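Local atomic coordinates of PKS_KS domain-containing protein (Photorhabdus luminescens subsp. laumondii, PDB entry 6SMO), a protein that probably acts as a 3-oxoacyl-[acyl-carrier-protein] synthase of the beta-ketoacyl synthase family, holding a polyketone chain in its pocket. Residues D117-I131 and G208-P221. Sequence-based numbering, arbitrary orientation.
Sequences DIDGRRFGVAIATAI and GRADIMLAGASEAP. With LKZ (3,5,7,9,11-pentakis(oxidanylidene)dodecanal), chain H.
The guanidinium of R122 lies with one face against the backbone of R209 and A210, the A210 amide N over its centre, while its edge is turned to D211 and the carbonyl of G208. From that edge NH1 donates to G208 O at 2.9 Å, and NH2 forms a salt bridge with D211 OD1 at 3.3 Å. The bond reaches OD1 from above the carboxylate plane, the two flat groups standing 68° apart; OD1 is shared with R27, a second positive partner. Bends at chi2 (-75°) and chi3 (-70°) fold the arginine back onto the turn that follows helix 193-206, where G208 closes a Schellman motif. The ring of F123 has the I212 carbonyl carbon at its edge, and its CD1 comes 3.8 Å from I212 CB.

From F123 and I212 onward, strands 123-128 and 212-219 run parallel, as neighbours in the mixed sheet of the thiolase-like fold, joined by a connection that includes helix 193-206, an example of how parallel neighbours carry a site at their C-terminal ends. Their ladder alternates in the usual parallel way: L214 N donates to G124 O and A126 N to L214 O. F123, V125, I127, I212 and L214 share one face, where V125, I127 and L214 pack on helix 169-178 and F123 on A180; I127 CD1 meets L214 CD2 at 3.9 Å. On the other, M213 bends its thioether across the glycine G124.

At the C-terminal end of strand 212-219, the carboxylate of E219 binds two successive amides just beyond strand 123-128, through the syn lone pairs of both oxygens, OE2 taking A130 N at 3.0 Å and OE1 taking I131 N at 3.2 Å. T129 OG1 donates to S218 O, also at 3.0 Å. Held by E219, A130 and I131 line the ligand pocket, where their side chains border the polyketone chain, and I131 CD1 rests against P221 CB.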
# COMPACT_ATOMS: atom_id res chain seq x y z
N ASP B 117 5.95 -16.35 -27.45
CA ASP B 117 5.87 -14.86 -27.51
C ASP B 117 6.57 -14.24 -26.30
O ASP B 117 7.21 -13.18 -26.47
CB ASP B 117 4.41 -14.38 -27.58
CG ASP B 117 3.69 -14.75 -28.87
OD1 ASP B 117 4.33 -14.70 -29.94
OD2 ASP B 117 2.49 -15.08 -28.78
N ILE B 118 6.44 -14.86 -25.12
CA ILE B 118 6.89 -14.29 -23.81
C ILE B 118 8.41 -14.48 -23.68
O ILE B 118 8.87 -15.63 -23.78
CB ILE B 118 6.14 -14.94 -22.63
CG1 ILE B 118 4.62 -14.81 -22.77
CG2 ILE B 118 6.63 -14.37 -21.31
CD1 ILE B 118 3.84 -15.80 -21.94
N ASP B 119 9.14 -13.38 -23.47
CA ASP B 119 10.56 -13.37 -23.04
C ASP B 119 10.60 -13.09 -21.53
O ASP B 119 10.28 -11.95 -21.14
CB ASP B 119 11.38 -12.34 -23.83
CG ASP B 119 12.85 -12.28 -23.45
OD1 ASP B 119 13.38 -13.31 -22.97
OD2 ASP B 119 13.46 -11.21 -23.63
N GLY B 120 10.98 -14.09 -20.73
CA GLY B 120 10.94 -14.06 -19.25
C GLY B 120 11.63 -12.84 -18.67
O GLY B 120 11.06 -12.23 -17.75
N ARG B 121 12.82 -12.50 -19.18
CA ARG B 121 13.69 -11.41 -18.68
C ARG B 121 13.00 -10.05 -18.85
O ARG B 121 13.31 -9.13 -18.06
CB ARG B 121 15.04 -11.41 -19.41
CG ARG B 121 15.91 -12.62 -19.10
CD ARG B 121 17.16 -12.66 -19.98
NE ARG B 121 18.04 -13.77 -19.63
CZ ARG B 121 17.91 -15.03 -20.05
NH1 ARG B 121 18.78 -15.94 -19.67
NH2 ARG B 121 16.90 -15.37 -20.84
N ARG B 122 12.11 -9.92 -19.85
CA ARG B 122 11.43 -8.65 -20.22
C ARG B 122 9.94 -8.69 -19.83
O ARG B 122 9.19 -7.83 -20.32
CB ARG B 122 11.58 -8.40 -21.73
CG ARG B 122 13.02 -8.38 -22.22
CD ARG B 122 13.74 -7.10 -21.85
NE ARG B 122 13.24 -5.95 -22.60
CZ ARG B 122 13.65 -4.69 -22.44
NH1 ARG B 122 14.58 -4.40 -21.56
NH2 ARG B 122 13.11 -3.73 -23.18
N PHE B 123 9.55 -9.64 -18.97
CA PHE B 123 8.15 -9.84 -18.51
C PHE B 123 8.10 -9.85 -16.97
O PHE B 123 8.74 -10.73 -16.36
CB PHE B 123 7.58 -11.14 -19.09
CG PHE B 123 6.25 -11.56 -18.50
CD1 PHE B 123 5.19 -10.67 -18.41
CD2 PHE B 123 6.06 -12.86 -18.05
CE1 PHE B 123 3.98 -11.06 -17.87
CE2 PHE B 123 4.84 -13.25 -17.52
CZ PHE B 123 3.80 -12.35 -17.43
N GLY B 124 7.37 -8.89 -16.38
CA GLY B 124 7.27 -8.69 -14.92
C GLY B 124 5.83 -8.61 -14.45
O GLY B 124 4.95 -8.33 -15.28
N VAL B 125 5.61 -8.83 -13.15
CA VAL B 125 4.27 -8.84 -12.49
C VAL B 125 4.18 -7.65 -11.53
O VAL B 125 5.22 -7.26 -10.97
CB VAL B 125 4.01 -10.18 -11.77
CG1 VAL B 125 2.66 -10.20 -11.06
CG2 VAL B 125 4.13 -11.36 -12.71
N ALA B 126 2.97 -7.11 -11.35
CA ALA B 126 2.65 -6.03 -10.38
C ALA B 126 1.18 -6.15 -9.95
O ALA B 126 0.34 -5.42 -10.50
CB ALA B 126 2.94 -4.68 -11.00
N ILE B 127 0.90 -7.05 -9.00
CA ILE B 127 -0.45 -7.29 -8.42
C ILE B 127 -0.50 -6.65 -7.03
O ILE B 127 0.23 -7.13 -6.14
CB ILE B 127 -0.80 -8.79 -8.39
CG1 ILE B 127 -0.81 -9.39 -9.80
CG2 ILE B 127 -2.11 -9.03 -7.67
CD1 ILE B 127 -0.84 -10.90 -9.84
N ALA B 128 -1.33 -5.63 -6.87
CA ALA B 128 -1.47 -4.82 -5.63
C ALA B 128 -2.60 -5.38 -4.75
O ALA B 128 -3.42 -6.17 -5.26
CB ALA B 128 -1.73 -3.38 -5.99
N THR B 129 -2.62 -4.97 -3.48
CA THR B 129 -3.65 -5.35 -2.48
C THR B 129 -3.60 -4.37 -1.31
O THR B 129 -2.50 -3.84 -1.04
CB THR B 129 -3.45 -6.80 -2.00
OG1 THR B 129 -4.64 -7.21 -1.33
CG2 THR B 129 -2.26 -6.95 -1.07
N ALA B 130 -4.72 -4.17 -0.63
CA ALA B 130 -4.79 -3.29 0.55
C ALA B 130 -4.59 -4.13 1.83
O ALA B 130 -3.82 -3.67 2.68
CB ALA B 130 -6.11 -2.56 0.56
N ILE B 131 -5.21 -5.31 1.93
CA ILE B 131 -5.10 -6.15 3.17
C ILE B 131 -4.61 -7.57 2.85
O ILE B 131 -4.48 -8.34 3.79
CB ILE B 131 -6.43 -6.21 3.93
CG1 ILE B 131 -7.32 -7.34 3.42
CG2 ILE B 131 -7.15 -4.89 3.92
CD1 ILE B 131 -8.79 -7.08 3.60
N GLY B 208 11.85 1.25 -20.68
CA GLY B 208 12.54 0.23 -21.51
C GLY B 208 13.08 -0.95 -20.71
O GLY B 208 14.00 -1.61 -21.23
N ARG B 209 12.55 -1.21 -19.51
CA ARG B 209 12.99 -2.34 -18.64
C ARG B 209 12.20 -3.61 -18.99
O ARG B 209 12.79 -4.70 -18.92
CB ARG B 209 12.82 -1.99 -17.16
CG ARG B 209 13.78 -0.91 -16.67
CD ARG B 209 13.32 -0.28 -15.37
NE ARG B 209 13.18 1.17 -15.49
CZ ARG B 209 12.30 1.92 -14.84
NH1 ARG B 209 11.44 1.38 -13.99
NH2 ARG B 209 12.27 3.23 -15.05
N ALA B 210 10.91 -3.46 -19.33
CA ALA B 210 9.99 -4.58 -19.66
C ALA B 210 9.33 -4.34 -21.02
O ALA B 210 9.16 -3.16 -21.41
CB ALA B 210 8.95 -4.73 -18.58
N ASP B 211 8.98 -5.42 -21.72
CA ASP B 211 8.19 -5.41 -22.99
C ASP B 211 6.74 -5.75 -22.65
O ASP B 211 5.84 -5.03 -23.13
CB ASP B 211 8.78 -6.38 -24.01
CG ASP B 211 10.13 -5.96 -24.57
OD1 ASP B 211 10.37 -4.74 -24.67
OD2 ASP B 211 10.94 -6.86 -24.88
N ILE B 212 6.52 -6.81 -21.86
CA ILE B 212 5.19 -7.24 -21.33
C ILE B 212 5.16 -6.95 -19.83
O ILE B 212 6.24 -6.96 -19.21
CB ILE B 212 4.93 -8.73 -21.63
CG1 ILE B 212 5.36 -9.13 -23.05
CG2 ILE B 212 3.48 -9.09 -21.37
CD1 ILE B 212 5.55 -10.61 -23.25
N MET B 213 3.97 -6.71 -19.26
CA MET B 213 3.78 -6.47 -17.81
C MET B 213 2.35 -6.83 -17.40
O MET B 213 1.40 -6.22 -17.94
CB MET B 213 4.06 -5.00 -17.46
CG MET B 213 4.51 -4.80 -16.03
SD MET B 213 6.25 -5.22 -15.76
CE MET B 213 6.35 -5.08 -13.98
N LEU B 214 2.20 -7.80 -16.50
CA LEU B 214 0.90 -8.20 -15.88
C LEU B 214 0.66 -7.33 -14.65
O LEU B 214 1.38 -7.51 -13.64
CB LEU B 214 0.95 -9.69 -15.52
CG LEU B 214 -0.39 -10.32 -15.16
CD1 LEU B 214 -0.47 -11.76 -15.65
CD2 LEU B 214 -0.65 -10.26 -13.66
N ALA B 215 -0.29 -6.40 -14.73
CA ALA B 215 -0.59 -5.38 -13.70
C ALA B 215 -2.06 -5.48 -13.26
O ALA B 215 -2.87 -6.01 -14.04
CB ALA B 215 -0.27 -4.00 -14.24
N GLY B 216 -2.37 -4.98 -12.06
CA GLY B 216 -3.73 -4.93 -11.50
C GLY B 216 -3.73 -5.01 -9.99
O GLY B 216 -2.74 -4.57 -9.37
N ALA B 217 -4.81 -5.56 -9.41
CA ALA B 217 -4.98 -5.73 -7.94
C ALA B 217 -6.04 -6.80 -7.65
O ALA B 217 -7.00 -6.93 -8.45
CB ALA B 217 -5.35 -4.41 -7.32
N SER B 218 -5.90 -7.47 -6.51
CA SER B 218 -6.83 -8.49 -5.98
C SER B 218 -7.17 -8.15 -4.54
O SER B 218 -6.28 -7.75 -3.83
CB SER B 218 -6.22 -9.85 -6.07
OG SER B 218 -7.14 -10.84 -5.69
N GLU B 219 -8.44 -8.28 -4.14
CA GLU B 219 -8.88 -7.99 -2.75
C GLU B 219 -9.94 -8.99 -2.28
O GLU B 219 -10.80 -9.30 -3.06
CB GLU B 219 -9.52 -6.62 -2.74
CG GLU B 219 -9.50 -5.95 -1.40
CD GLU B 219 -8.12 -5.61 -0.92
OE1 GLU B 219 -7.72 -6.10 0.13
OE2 GLU B 219 -7.46 -4.87 -1.62
N ALA B 220 -9.85 -9.46 -1.03
CA ALA B 220 -10.85 -10.37 -0.42
C ALA B 220 -11.17 -9.91 1.00
O ALA B 220 -10.82 -10.61 1.94
CB ALA B 220 -10.36 -11.79 -0.44
N PRO B 221 -11.87 -8.78 1.19
CA PRO B 221 -12.10 -8.20 2.51
C PRO B 221 -13.45 -8.48 3.16
O PRO B 221 -13.84 -7.73 3.99
CB PRO B 221 -12.04 -6.73 2.13
CG PRO B 221 -12.77 -6.66 0.84
CD PRO B 221 -12.46 -7.97 0.15
C4 LKZ H . -8.80 -2.83 7.77
C5 LKZ H . -7.50 -2.29 7.23
C6 LKZ H . -7.28 -2.38 5.72
C7 LKZ H . -7.32 -0.99 5.13
C8 LKZ H . -7.03 -0.78 3.64
C10 LKZ H . -9.73 3.08 1.36
C22 LKZ H . -8.54 -4.22 8.31
C11 LKZ H . -10.23 2.01 0.42
O19 LKZ H . -11.39 1.65 0.39
C3 LKZ H . -8.48 2.47 1.96
O23 LKZ H . -7.42 3.07 1.92
C2 LKZ H . -8.57 1.03 2.48
C9 LKZ H . -7.35 0.69 3.33
O20 LKZ H . -6.67 1.56 3.83
O21 LKZ H . -7.63 -0.06 5.84
O22 LKZ H . -6.67 -1.83 7.99
O24 LKZ H . -8.32 -4.43 9.49
C23 LKZ H . -8.58 -5.35 7.29